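Local coordinates for p-47 protein (Clostridium botulinum E1 str. 'BoNT E Beluga', PDB 5WIX), which is of unknown function but has a TULIP-type fold resembling bactericidal/permeability-increasing protein, consistent with, though not proof of, a role in lipid binding, at residues N310-R315 with V349-Y354; P357-R362 with W382-F387; N397-I402 with F426-N431; N35-N40 with N408-K413. All blocks are in the same frame, centred on the assembly; numbering follows the deposited sequence.

Overall arrangement
The four contacts string out along an elongated chain in the order 2, 1, 3, 4. Neighbouring centres lie about 16, 20 and 19 Å apart, and those of contacts 2 and 4 about 54 Å. Contacts 1 and 2 share strand 348-363 and its curled antiparallel sheet. Contact 3 belongs to a six-stranded antiparallel sheet near the chain's centre and touches contact 1 through Phe-399 and Val-349. Contact 4 lies on the opposite side of the centre from contacts 1 and 2, at a second curled sheet. Its segments enclose contacts 1 and 2 and alternate with those of contact 3, so the chain leaves the region of contact 4, runs out to contact 2 and comes back, consistent with its BPI-like topology.

Contact 1: N310-R315 with V349-Y354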
loop_
_atom_site.group_PDB
_atom_site.type_symbol
_atom_site.label_atom_id
_atom_site.label_comp_id
_atom_site.label_asym_id
_atom_site.label_seq_id
_atom_site.Cartn_x
_atom_site.Cartn_y
_atom_site.Cartn_z
ATOM N N ASN A 310 -2.922 1.739 -16.840
ATOM C CA ASN A 310 -2.428 3.065 -16.448
ATOM C C ASN A 310 -3.185 4.253 -17.092
ATOM O O ASN A 310 -2.817 5.422 -16.893
ATOM C CB ASN A 310 -0.931 3.184 -16.763
ATOM C CG ASN A 310 -0.633 3.182 -18.263
ATOM O OD1 ASN A 310 -1.407 2.655 -19.071
ATOM N ND2 ASN A 310 0.510 3.766 -18.639
ATOM N N LYS A 311 -4.237 3.956 -17.853
ATOM C CA LYS A 311 -5.019 5.015 -18.505
ATOM C C LYS A 311 -6.447 5.177 -17.918
ATOM O O LYS A 311 -7.062 4.205 -17.452
ATOM C CB LYS A 311 -5.102 4.757 -20.026
ATOM C CG LYS A 311 -3.748 4.553 -20.755
ATOM C CD LYS A 311 -3.957 4.052 -22.203
ATOM C CE LYS A 311 -2.700 3.425 -22.811
ATOM N NZ LYS A 311 -2.182 2.215 -22.066
ATOM N N LEU A 312 -6.964 6.406 -17.943
ATOM C CA LEU A 312 -8.357 6.683 -17.559
ATOM C C LEU A 312 -9.235 6.948 -18.785
ATOM O O LEU A 312 -8.889 7.762 -19.647
ATOM C CB LEU A 312 -8.426 7.880 -16.608
ATOM C CG LEU A 312 -7.648 7.706 -15.307
ATOM C CD1 LEU A 312 -7.231 9.050 -14.842
ATOM C CD2 LEU A 312 -8.500 7.042 -14.241
ATOM N N LYS A 313 -10.348 6.227 -18.864
ATOM C CA LYS A 313 -11.331 6.391 -19.933
ATOM C C LYS A 313 -12.474 7.230 -19.395
ATOM O O LYS A 313 -13.200 6.802 -18.492
ATOM C CB LYS A 313 -11.851 5.026 -20.427
ATOM C CG LYS A 313 -12.926 5.082 -21.529
ATOM C CD LYS A 313 -12.689 3.990 -22.606
ATOM C CE LYS A 313 -13.555 2.749 -22.412
ATOM N NZ LYS A 313 -13.213 1.648 -23.365
ATOM N N THR A 314 -12.632 8.434 -19.929
ATOM C CA THR A 314 -13.705 9.297 -19.465
ATOM C C THR A 314 -14.844 9.352 -20.476
ATOM O O THR A 314 -14.620 9.428 -21.689
ATOM C CB THR A 314 -13.188 10.676 -19.186
ATOM O OG1 THR A 314 -11.942 10.564 -18.456
ATOM C CG2 THR A 314 -14.209 11.435 -18.377
ATOM N N ARG A 315 -16.070 9.282 -19.964
ATOM C CA ARG A 315 -17.260 9.166 -20.800
ATOM C C ARG A 315 -18.384 9.999 -20.203
ATOM O O ARG A 315 -19.109 9.530 -19.329
ATOM C CB ARG A 315 -17.682 7.705 -20.914
ATOM C CG ARG A 315 -18.144 7.288 -22.288
ATOM C CD ARG A 315 -18.660 5.847 -22.283
ATOM N NE ARG A 315 -17.658 4.902 -21.790
ATOM C CZ ARG A 315 -17.942 3.795 -21.103
ATOM N NH1 ARG A 315 -19.205 3.495 -20.815
ATOM N NH2 ARG A 315 -16.965 2.990 -20.697
ATOM N N VAL A 349 2.839 13.004 -9.753
ATOM C CA VAL A 349 1.900 12.198 -10.537
ATOM C C VAL A 349 0.978 13.095 -11.381
ATOM O O VAL A 349 0.447 14.104 -10.912
ATOM C CB VAL A 349 1.063 11.270 -9.636
ATOM C CG1 VAL A 349 -0.182 10.771 -10.366
ATOM C CG2 VAL A 349 1.919 10.097 -9.151
ATOM N N SER A 350 0.778 12.706 -12.632
ATOM C CA SER A 350 0.273 13.601 -13.662
ATOM C C SER A 350 -0.629 12.802 -14.572
ATOM O O SER A 350 -0.428 11.604 -14.764
ATOM C CB SER A 350 1.460 14.195 -14.437
ATOM O OG SER A 350 1.063 14.873 -15.620
ATOM N N PHE A 351 -1.635 13.440 -15.131
ATOM C CA PHE A 351 -2.402 12.799 -16.189
ATOM C C PHE A 351 -2.499 13.720 -17.384
ATOM O O PHE A 351 -2.878 14.902 -17.273
ATOM C CB PHE A 351 -3.793 12.416 -15.717
ATOM C CG PHE A 351 -3.795 11.511 -14.531
ATOM C CD1 PHE A 351 -4.094 10.153 -14.679
ATOM C CD2 PHE A 351 -3.502 11.999 -13.264
ATOM C CE1 PHE A 351 -4.110 9.320 -13.588
ATOM C CE2 PHE A 351 -3.518 11.161 -12.154
ATOM C CZ PHE A 351 -3.819 9.820 -12.321
ATOM N N GLU A 352 -2.135 13.176 -18.532
ATOM C CA GLU A 352 -2.220 13.928 -19.754
ATOM C C GLU A 352 -3.224 13.290 -20.697
ATOM O O GLU A 352 -3.734 12.195 -20.451
ATOM C CB GLU A 352 -0.847 14.040 -20.398
ATOM C CG GLU A 352 -0.326 12.780 -20.977
ATOM C CD GLU A 352 1.111 12.929 -21.410
ATOM O OE1 GLU A 352 1.640 14.059 -21.250
ATOM O OE2 GLU A 352 1.693 11.930 -21.901
ATOM N N ILE A 353 -3.533 14.018 -21.760
ATOM C CA ILE A 353 -4.483 13.574 -22.761
ATOM C C ILE A 353 -3.839 12.548 -23.676
ATOM O O ILE A 353 -2.791 12.822 -24.252
ATOM C CB ILE A 353 -4.976 14.766 -23.593
ATOM C CG1 ILE A 353 -5.617 15.806 -22.670
ATOM C CG2 ILE A 353 -5.932 14.298 -24.703
ATOM C CD1 ILE A 353 -7.008 15.394 -22.144
ATOM N N TYR A 354 -4.458 11.375 -23.815
ATOM C CA TYR A 354 -3.941 10.328 -24.707
ATOM C C TYR A 354 -4.665 10.368 -26.046
ATOM O O TYR A 354 -4.048 10.345 -27.113
ATOM C CB TYR A 354 -4.102 8.954 -24.064
ATOM C CG TYR A 354 -3.574 7.784 -24.878
ATOM C CD1 TYR A 354 -2.213 7.491 -24.907
ATOM C CD2 TYR A 354 -4.438 6.947 -25.583
ATOM C CE1 TYR A 354 -1.721 6.410 -25.634
ATOM C CE2 TYR A 354 -3.952 5.861 -26.313
ATOM C CZ TYR A 354 -2.592 5.598 -26.333
ATOM O OH TYR A 354 -2.100 4.526 -27.055
#
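Leu-312 and Phe-351 approach at a slant, with Leu-312 CD1 lying 3.3 Å from Phe-351 CD1 and near CE1 as well, so a single methyl lies against the CD1-CE1 bond, obliquely to the ring. The phenyl CG stands beside its own backbone N (chi1 -57°), which brings the ring against Leu-312. Lys-311 and Tyr-354 make the second, looser meeting. Here the methylene CE of Lys-311 rides over one face of the tyrosine ring, displaced toward its rim, and comes within 4.1 Å of Tyr-354 CZ. The lysine chain is extended until chi4 (61°), where it bends and carries NZ to Asn-310 OD1; this hydrogen bond of 3.1 Å lies in the carbonyl plane. NZ is 5.8 Å from the centroid of the Tyr-354 ring, a long cation-pi distance. No hydrogen bond crosses between the segments; the backbone of 310-315 bonds to strand 328-343. Leu-248 of helix 240-252 touches both Leu-312 and Phe-351. The chemistry therefore implies a buried apolar centre at Leu-312 and Phe-351, joined to a more exposed pair in which NZ bonds Asn-310 OD1, has a long, weak ion pair with Glu-308 and feels at most a weak pull from the ring.

Contact 2: P357-R362 with W382-F387; sequences PIMECR and WSLKSF
Leu-384 reaches from its helix to Met-359, Glu-360 and Cys-361 of the strand. CB comes first: it faces the thioether, with Met-359 SD 4.0 Å from Leu-384 CB and Met-359 CG only slightly farther. Beyond CB, CG lies beside the helix backbone N (chi1 -75°), and chi2 of 178° then stretches the chain out, so that CD1 is thrust forward against the strand. There the methyl rests on the backbone itself: Leu-384 CD1 is 3.8 Å from Met-359 C and equally far from Glu-360 N. The same methyl also reaches Cys-361 CB at 4.0 Å. Met-359 and Leu-384 thus slide past one another in opposite directions: Leu-384 CD1 lies by the base of Met-359, and Met-359 SD, not its terminal CE, by Leu-384 CB. The side-chain contacts are apolar, and no hydrogen bond crosses. Strand 358-362 and helix 382-387 run nearly antiparallel, at 151°, with their axes 9.1 Å apart at closest approach. Around this site the helix packs against more of the same curled sheet: Phe-387 touches Met-334 of strand 328-343 and Ile-299 of strand 293-307, while Ser-383 and Ser-386 lie on Ile-288 of strand 288-290.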
loop_
_atom_site.group_PDB
_atom_site.type_symbol
_atom_site.label_atom_id
_atom_site.label_comp_id
_atom_site.label_asym_id
_atom_site.label_seq_id
_atom_site.Cartn_x
_atom_site.Cartn_y
_atom_site.Cartn_z
ATOM N N PRO A 357 -11.268 10.075 -28.679
ATOM C CA PRO A 357 -11.961 9.275 -29.694
ATOM C C PRO A 357 -13.388 9.761 -29.960
ATOM O O PRO A 357 -13.956 9.382 -30.978
ATOM C CB PRO A 357 -11.942 7.850 -29.106
ATOM C CG PRO A 357 -11.637 7.991 -27.670
ATOM C CD PRO A 357 -10.903 9.290 -27.484
ATOM N N ILE A 358 -13.941 10.599 -29.088
ATOM C CA ILE A 358 -15.267 11.182 -29.320
ATOM C C ILE A 358 -15.367 12.634 -28.864
ATOM O O ILE A 358 -15.175 12.937 -27.686
ATOM C CB ILE A 358 -16.382 10.392 -28.590
ATOM C CG1 ILE A 358 -16.619 9.025 -29.249
ATOM C CG2 ILE A 358 -17.673 11.193 -28.567
ATOM C CD1 ILE A 358 -17.612 8.143 -28.490
ATOM N N MET A 359 -15.658 13.532 -29.799
ATOM C CA MET A 359 -16.068 14.891 -29.446
ATOM C C MET A 359 -17.199 15.329 -30.362
ATOM O O MET A 359 -16.979 15.986 -31.378
ATOM C CB MET A 359 -14.901 15.873 -29.516
ATOM C CG MET A 359 -14.393 16.243 -28.141
ATOM S SD MET A 359 -13.277 17.650 -28.154
ATOM C CE MET A 359 -12.235 17.256 -29.565
ATOM N N GLU A 360 -18.413 14.956 -29.977
ATOM C CA GLU A 360 -19.578 15.096 -30.831
ATOM C C GLU A 360 -20.492 16.224 -30.371
ATOM O O GLU A 360 -21.167 16.121 -29.341
ATOM C CB GLU A 360 -20.344 13.780 -30.867
ATOM C CG GLU A 360 -21.293 13.642 -32.027
ATOM C CD GLU A 360 -22.205 12.439 -31.879
ATOM O OE1 GLU A 360 -21.731 11.379 -31.395
ATOM O OE2 GLU A 360 -23.400 12.563 -32.234
ATOM N N CYS A 361 -20.506 17.298 -31.151
ATOM C CA CYS A 361 -21.349 18.460 -30.882
ATOM C C CYS A 361 -22.483 18.554 -31.898
ATOM O O CYS A 361 -22.245 18.826 -33.081
ATOM C CB CYS A 361 -20.504 19.724 -30.915
ATOM S SG CYS A 361 -21.446 21.240 -30.863
ATOM N N ARG A 362 -23.712 18.319 -31.445
ATOM C CA ARG A 362 -24.859 18.291 -32.356
ATOM C C ARG A 362 -26.009 19.191 -31.891
ATOM O O ARG A 362 -26.877 18.754 -31.133
ATOM C CB ARG A 362 -25.367 16.855 -32.536
ATOM N N TRP A 382 -16.765 24.709 -27.987
ATOM C CA TRP A 382 -15.949 25.375 -26.973
ATOM C C TRP A 382 -16.074 24.678 -25.624
ATOM O O TRP A 382 -15.120 24.631 -24.834
ATOM C CB TRP A 382 -16.348 26.846 -26.849
ATOM C CG TRP A 382 -15.733 27.672 -27.912
ATOM C CD1 TRP A 382 -16.369 28.335 -28.914
ATOM C CD2 TRP A 382 -14.341 27.897 -28.098
ATOM N NE1 TRP A 382 -15.455 28.969 -29.716
ATOM C CE2 TRP A 382 -14.199 28.713 -29.232
ATOM C CE3 TRP A 382 -13.198 27.493 -27.407
ATOM C CZ2 TRP A 382 -12.958 29.131 -29.694
ATOM C CZ3 TRP A 382 -11.966 27.910 -27.865
ATOM C CH2 TRP A 382 -11.855 28.723 -28.999
ATOM N N SER A 383 -17.269 24.145 -25.374
ATOM C CA SER A 383 -17.581 23.522 -24.102
ATOM C C SER A 383 -16.869 22.192 -23.998
ATOM O O SER A 383 -16.303 21.866 -22.954
ATOM C CB SER A 383 -19.094 23.344 -23.948
ATOM O OG SER A 383 -19.735 24.593 -23.688
ATOM N N LEU A 384 -16.888 21.438 -25.095
ATOM C CA LEU A 384 -16.233 20.133 -25.137
ATOM C C LEU A 384 -14.744 20.283 -24.819
ATOM O O LEU A 384 -14.172 19.510 -24.027
ATOM C CB LEU A 384 -16.439 19.474 -26.500
ATOM C CG LEU A 384 -17.847 18.909 -26.735
ATOM C CD1 LEU A 384 -18.008 18.298 -28.132
ATOM C CD2 LEU A 384 -18.183 17.877 -25.660
ATOM N N LYS A 385 -14.129 21.299 -25.414
ATOM C CA LYS A 385 -12.732 21.584 -25.134
ATOM C C LYS A 385 -12.566 21.824 -23.649
ATOM O O LYS A 385 -11.709 21.215 -23.016
ATOM C CB LYS A 385 -12.244 22.772 -25.972
ATOM C CG LYS A 385 -12.256 22.438 -27.478
ATOM C CD LYS A 385 -11.702 23.553 -28.370
ATOM C CE LYS A 385 -11.648 23.110 -29.846
ATOM N NZ LYS A 385 -11.101 24.179 -30.742
ATOM N N SER A 386 -13.429 22.661 -23.090
ATOM C CA SER A 386 -13.362 22.965 -21.672
ATOM C C SER A 386 -13.331 21.697 -20.838
ATOM O O SER A 386 -12.556 21.612 -19.896
ATOM C CB SER A 386 -14.544 23.835 -21.240
ATOM O OG SER A 386 -14.140 24.718 -20.197
ATOM N N PHE A 387 -14.165 20.724 -21.209
ATOM C CA PHE A 387 -14.279 19.453 -20.490
ATOM C C PHE A 387 -12.962 18.669 -20.487
ATOM O O PHE A 387 -12.322 18.459 -19.441
ATOM C CB PHE A 387 -15.359 18.577 -21.120
ATOM C CG PHE A 387 -16.740 19.128 -21.009
ATOM C CD1 PHE A 387 -17.030 20.149 -20.118
ATOM C CD2 PHE A 387 -17.763 18.607 -21.796
ATOM C CE1 PHE A 387 -18.316 20.645 -20.023
ATOM C CE2 PHE A 387 -19.053 19.095 -21.708
ATOM C CZ PHE A 387 -19.331 20.113 -20.822
#

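Contact 3: N397-I402 with F426-N431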
loop_
_atom_site.group_PDB
_atom_site.type_symbol
_atom_site.label_atom_id
_atom_site.label_comp_id
_atom_site.label_asym_id
_atom_site.label_seq_id
_atom_site.Cartn_x
_atom_site.Cartn_y
_atom_site.Cartn_z
ATOM N N ASN A 397 -0.800 15.420 -3.641
ATOM C CA ASN A 397 -0.382 14.650 -2.485
ATOM C C ASN A 397 1.105 14.681 -2.261
ATOM O O ASN A 397 1.889 14.931 -3.189
ATOM C CB ASN A 397 -0.846 13.229 -2.629
ATOM C CG ASN A 397 -2.343 13.151 -2.780
ATOM O OD1 ASN A 397 -2.882 13.489 -3.835
ATOM N ND2 ASN A 397 -3.032 12.748 -1.711
ATOM N N ASN A 398 1.483 14.499 -1.003
ATOM C CA ASN A 398 2.867 14.264 -0.657
ATOM C C ASN A 398 3.025 12.759 -0.484
ATOM O O ASN A 398 2.630 12.208 0.541
ATOM C CB ASN A 398 3.250 15.013 0.609
ATOM C CG ASN A 398 4.723 14.890 0.930
ATOM O OD1 ASN A 398 5.435 14.082 0.324
ATOM N ND2 ASN A 398 5.198 15.701 1.875
ATOM N N PHE A 399 3.574 12.091 -1.489
ATOM C CA PHE A 399 3.621 10.635 -1.456
ATOM C C PHE A 399 4.622 10.117 -0.441
ATOM O O PHE A 399 4.423 9.056 0.153
ATOM C CB PHE A 399 3.938 10.085 -2.835
ATOM C CG PHE A 399 2.872 10.377 -3.829
ATOM C CD1 PHE A 399 1.657 9.719 -3.757
ATOM C CD2 PHE A 399 3.068 11.340 -4.812
ATOM C CE1 PHE A 399 0.675 9.981 -4.662
ATOM C CE2 PHE A 399 2.086 11.603 -5.727
ATOM C CZ PHE A 399 0.888 10.936 -5.652
ATOM N N THR A 400 5.683 10.877 -0.225
ATOM C CA THR A 400 6.594 10.563 0.863
ATOM C C THR A 400 5.834 10.541 2.190
ATOM O O THR A 400 6.076 9.677 3.037
ATOM C CB THR A 400 7.728 11.574 0.953
ATOM O OG1 THR A 400 8.474 11.574 -0.273
ATOM C CG2 THR A 400 8.632 11.231 2.110
ATOM N N ASP A 401 4.906 11.487 2.356
ATOM C CA ASP A 401 4.084 11.516 3.559
ATOM C C ASP A 401 3.238 10.245 3.622
ATOM O O ASP A 401 3.066 9.650 4.695
ATOM C CB ASP A 401 3.197 12.766 3.590
ATOM C CG ASP A 401 3.899 13.977 4.184
ATOM O OD1 ASP A 401 5.095 13.873 4.529
ATOM O OD2 ASP A 401 3.247 15.039 4.305
ATOM N N ILE A 402 2.743 9.821 2.459
ATOM C CA ILE A 402 1.841 8.674 2.368
ATOM C C ILE A 402 2.533 7.359 2.683
ATOM O O ILE A 402 1.994 6.540 3.416
ATOM C CB ILE A 402 1.197 8.563 0.971
ATOM C CG1 ILE A 402 -0.013 9.500 0.869
ATOM C CG2 ILE A 402 0.769 7.114 0.680
ATOM C CD1 ILE A 402 -0.590 9.616 -0.550
ATOM N N PHE A 426 -2.174 1.041 -7.154
ATOM C CA PHE A 426 -1.383 2.265 -7.107
ATOM C C PHE A 426 -0.266 1.967 -6.155
ATOM O O PHE A 426 -0.519 1.676 -4.978
ATOM C CB PHE A 426 -2.210 3.484 -6.642
ATOM C CG PHE A 426 -1.420 4.777 -6.582
ATOM C CD1 PHE A 426 -1.306 5.594 -7.699
ATOM C CD2 PHE A 426 -0.798 5.176 -5.403
ATOM C CE1 PHE A 426 -0.576 6.774 -7.641
ATOM C CE2 PHE A 426 -0.074 6.367 -5.344
ATOM C CZ PHE A 426 0.036 7.161 -6.465
ATOM N N CYS A 427 0.958 1.994 -6.673
ATOM C CA CYS A 427 2.105 1.478 -5.950
ATOM C C CYS A 427 3.157 2.540 -5.769
ATOM O O CYS A 427 3.597 3.184 -6.740
ATOM C CB CYS A 427 2.713 0.277 -6.678
ATOM S SG CYS A 427 4.245 -0.381 -5.910
ATOM N N ILE A 428 3.565 2.710 -4.518
ATOM C CA ILE A 428 4.626 3.645 -4.168
ATOM C C ILE A 428 5.814 2.829 -3.643
ATOM O O ILE A 428 5.595 1.880 -2.902
ATOM C CB ILE A 428 4.150 4.670 -3.109
ATOM C CG1 ILE A 428 2.941 5.438 -3.630
ATOM C CG2 ILE A 428 5.265 5.617 -2.754
ATOM C CD1 ILE A 428 2.213 6.325 -2.589
ATOM N N GLN A 429 7.035 3.207 -4.030
ATOM C CA GLN A 429 8.265 2.499 -3.679
ATOM C C GLN A 429 9.361 3.464 -3.235
ATOM O O GLN A 429 9.474 4.568 -3.770
ATOM C CB GLN A 429 8.800 1.680 -4.863
ATOM C CG GLN A 429 7.944 0.507 -5.319
ATOM C CD GLN A 429 8.484 -0.140 -6.584
ATOM O OE1 GLN A 429 9.282 0.467 -7.331
ATOM N NE2 GLN A 429 8.065 -1.383 -6.834
ATOM N N GLY A 430 10.204 3.031 -2.297
ATOM C CA GLY A 430 11.257 3.900 -1.793
ATOM C C GLY A 430 12.376 3.212 -1.037
ATOM O O GLY A 430 12.353 1.998 -0.866
ATOM N N ASN A 431 13.356 4.008 -0.602
ATOM C CA ASN A 431 14.480 3.544 0.221
ATOM C C ASN A 431 14.558 4.285 1.563
ATOM O O ASN A 431 14.528 5.518 1.595
ATOM C CB ASN A 431 15.829 3.735 -0.509
ATOM C CG ASN A 431 15.865 3.106 -1.895
ATOM O OD1 ASN A 431 15.177 2.123 -2.168
ATOM N ND2 ASN A 431 16.683 3.678 -2.779
#
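Phe-399, Ile-402, Phe-426 and Ile-428 form the close-packed part of this contact, and all four are buried. The CD1 methyl of Ile-428 is the shared point: it lies 3.6 Å from Phe-399 CD1 and 3.7 Å from Ile-402 CG2, filling the gap between the ring and the branch of the isoleucine one helical turn later. Phe-426 meets the same phenylalanine beside this methyl, its CZ 3.4 Å from Phe-399 CE1. That CE1 lies at the edge of the Phe-426 ring, near its plane; the two planes are tilted by 36° and the centroids are 5.6 Å apart, an oblique pair. Phe-426 attains this position with CG anti to the backbone N (chi1 -180°), which swings its ring toward the helix.

In the fold, strand 426-432 runs between strands 234-238 and 414-422 of the six-stranded antiparallel sheet, and the short helix 399-403 lies against it. Ile-420 of strand 414-422 touches both phenylalanines, while the ring of Phe-243 from helix 240-252 meets Phe-426.

The other side of the helix is looser and more polar. Exposed Asn-398 occupies the N-cap, and its OD1 accepts a weak capping bond from Asp-401 N at 3.3 Å. Asp-401 is exposed as well, and the CB of Thr-400 points away from the strand.

Contact 4: N35-N40 with N408-K413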
loop_
_atom_site.group_PDB
_atom_site.type_symbol
_atom_site.label_atom_id
_atom_site.label_comp_id
_atom_site.label_asym_id
_atom_site.label_seq_id
_atom_site.Cartn_x
_atom_site.Cartn_y
_atom_site.Cartn_z
ATOM N N ASN A 35 17.197 -7.252 8.359
ATOM C CA ASN A 35 18.307 -8.074 8.865
ATOM C C ASN A 35 19.423 -7.225 9.437
ATOM O O ASN A 35 20.046 -7.583 10.442
ATOM C CB ASN A 35 18.892 -8.966 7.765
ATOM C CG ASN A 35 18.128 -10.262 7.583
ATOM O OD1 ASN A 35 17.431 -10.738 8.493
ATOM N ND2 ASN A 35 18.258 -10.847 6.395
ATOM N N LYS A 36 19.661 -6.098 8.773
ATOM C CA LYS A 36 20.743 -5.190 9.116
ATOM C C LYS A 36 20.438 -4.357 10.369
ATOM O O LYS A 36 21.319 -4.140 11.209
ATOM C CB LYS A 36 21.046 -4.288 7.915
ATOM C CG LYS A 36 21.525 -5.067 6.676
ATOM C CD LYS A 36 21.979 -4.138 5.544
ATOM C CE LYS A 36 22.591 -4.919 4.381
ATOM N NZ LYS A 36 23.019 -4.023 3.267
ATOM N N HIS A 37 19.196 -3.901 10.504
ATOM C CA HIS A 37 18.788 -3.217 11.731
ATOM C C HIS A 37 18.642 -4.211 12.871
ATOM O O HIS A 37 18.725 -3.855 14.047
ATOM C CB HIS A 37 17.489 -2.444 11.514
ATOM C CG HIS A 37 17.692 -1.163 10.780
ATOM N ND1 HIS A 37 17.008 -0.844 9.622
ATOM C CD2 HIS A 37 18.530 -0.125 11.015
ATOM C CE1 HIS A 37 17.410 0.330 9.183
ATOM N NE2 HIS A 37 18.333 0.794 10.013
ATOM N N LEU A 38 18.428 -5.467 12.505
ATOM C CA LEU A 38 18.393 -6.536 13.477
ATOM C C LEU A 38 19.794 -6.763 14.023
ATOM O O LEU A 38 19.973 -6.933 15.228
ATOM C CB LEU A 38 17.839 -7.810 12.848
ATOM C CG LEU A 38 17.431 -8.873 13.861
ATOM C CD1 LEU A 38 16.769 -8.205 15.058
ATOM C CD2 LEU A 38 16.491 -9.895 13.220
ATOM N N LYS A 39 20.785 -6.740 13.131
ATOM C CA LYS A 39 22.158 -7.067 13.497
ATOM C C LYS A 39 22.725 -6.110 14.543
ATOM O O LYS A 39 23.342 -6.554 15.515
ATOM C CB LYS A 39 23.073 -7.080 12.265
ATOM C CG LYS A 39 24.562 -7.180 12.632
ATOM C CD LYS A 39 25.523 -6.962 11.456
ATOM C CE LYS A 39 25.835 -8.264 10.707
ATOM N NZ LYS A 39 26.405 -9.368 11.568
ATOM N N ASN A 40 22.525 -4.805 14.357
ATOM C CA ASN A 40 23.098 -3.841 15.296
ATOM C C ASN A 40 22.151 -3.541 16.456
ATOM O O ASN A 40 22.496 -2.780 17.365
ATOM C CB ASN A 40 23.502 -2.547 14.583
ATOM C CG ASN A 40 22.331 -1.830 13.989
ATOM O OD1 ASN A 40 21.340 -2.454 13.619
ATOM N ND2 ASN A 40 22.429 -0.508 13.894
ATOM N N ASN A 408 5.832 2.277 9.266
ATOM C CA ASN A 408 7.257 2.575 9.215
ATOM C C ASN A 408 8.013 1.345 9.637
ATOM O O ASN A 408 7.957 0.944 10.799
ATOM C CB ASN A 408 7.624 3.744 10.130
ATOM C CG ASN A 408 6.779 4.963 9.881
ATOM O OD1 ASN A 408 7.011 5.708 8.931
ATOM N ND2 ASN A 408 5.789 5.177 10.737
ATOM N N TRP A 409 8.712 0.728 8.699
ATOM C CA TRP A 409 9.464 -0.481 9.016
ATOM C C TRP A 409 10.682 -0.168 9.869
ATOM O O TRP A 409 11.479 0.716 9.532
ATOM C CB TRP A 409 9.897 -1.196 7.745
ATOM C CG TRP A 409 8.759 -1.656 6.927
ATOM C CD1 TRP A 409 8.250 -1.051 5.815
ATOM C CD2 TRP A 409 7.964 -2.826 7.149
ATOM N NE1 TRP A 409 7.192 -1.775 5.327
ATOM C CE2 TRP A 409 6.995 -2.867 6.125
ATOM C CE3 TRP A 409 7.986 -3.852 8.101
ATOM C CZ2 TRP A 409 6.054 -3.888 6.031
ATOM C CZ3 TRP A 409 7.047 -4.860 8.011
ATOM C CH2 TRP A 409 6.096 -4.874 6.983
ATOM N N ASN A 410 10.811 -0.904 10.972
ATOM C CA ASN A 410 11.907 -0.733 11.923
ATOM C C ASN A 410 11.873 0.626 12.594
ATOM O O ASN A 410 12.925 1.176 12.930
ATOM C CB ASN A 410 13.262 -0.927 11.240
ATOM C CG ASN A 410 13.373 -2.259 10.538
ATOM O OD1 ASN A 410 13.579 -3.296 11.177
ATOM N ND2 ASN A 410 13.252 -2.242 9.212
ATOM N N ASN A 411 10.667 1.158 12.784
ATOM C CA ASN A 411 10.488 2.447 13.438
ATOM C C ASN A 411 11.267 3.545 12.726
ATOM O O ASN A 411 11.897 4.387 13.366
ATOM C CB ASN A 411 10.920 2.365 14.905
ATOM C CG ASN A 411 9.774 2.576 15.860
ATOM O OD1 ASN A 411 8.630 2.748 15.445
ATOM N ND2 ASN A 411 10.072 2.562 17.156
ATOM N N LEU A 412 11.240 3.526 11.400
ATOM C CA LEU A 412 11.995 4.504 10.635
ATOM C C LEU A 412 11.214 5.054 9.444
ATOM O O LEU A 412 10.404 4.353 8.828
ATOM C CB LEU A 412 13.310 3.894 10.156
ATOM C CG LEU A 412 14.305 3.451 11.231
ATOM C CD1 LEU A 412 15.340 2.533 10.624
ATOM C CD2 LEU A 412 14.973 4.641 11.918
ATOM N N LYS A 413 11.470 6.322 9.132
ATOM C CA LYS A 413 10.897 6.944 7.948
ATOM C C LYS A 413 11.747 6.621 6.722
ATOM O O LYS A 413 12.937 6.290 6.832
ATOM C CB LYS A 413 10.787 8.472 8.104
ATOM C CG LYS A 413 10.199 8.994 9.424
ATOM C CD LYS A 413 8.696 8.750 9.558
ATOM C CE LYS A 413 8.168 9.307 10.885
ATOM N NZ LYS A 413 6.854 8.724 11.299
#
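The type II beta turn from Asn-408 to Asn-411, at the end of strand 407-409, meets helix 31-42 through His-37, which is received by Asn-410 and by Leu-412 just beyond the turn. The principal touch is a CH-pi contact: Leu-412 CD1 sits over one face of the imidazole, 3.7 Å from the centroid of the His-37 ring and 29° off its normal. The offset brings the methyl nearest to one side of the ring, with Leu-412 CD1 3.3 Å from His-37 CE1. Histidine and leucine come from opposite directions, so ring and methyl meet between helix and loop. Asn-410 lies obliquely to the same ring. Its amide plane is turned 46° from the imidazole, and Asn-410 CG is 4.0 Å from His-37 ND1. His-37 CG stands beside its backbone N, which sends the imidazole out from the helix to these two residues. The polar end of Asn-410 is engaged elsewhere: its OD1 is hydrogen-bonded to the hydroxyl of Tyr-171, whose side chain also touches His-37 and Leu-38. No hydrogen bond joins the two segments directly.

The turn is defined by its backbone angles, with a weak closing bond. Asn-410, its third residue, has positive phi, and the bond runs from Asn-411 N to Asn-408 O at 3.4 Å. Strand 407-409 pairs with strand 174-177 at the edge of a curled antiparallel sheet, and helix 31-42 touches strand 58-70 of that same sheet. A left-handed third residue is typical of the type II turn, which here ends an edge strand beside a helix.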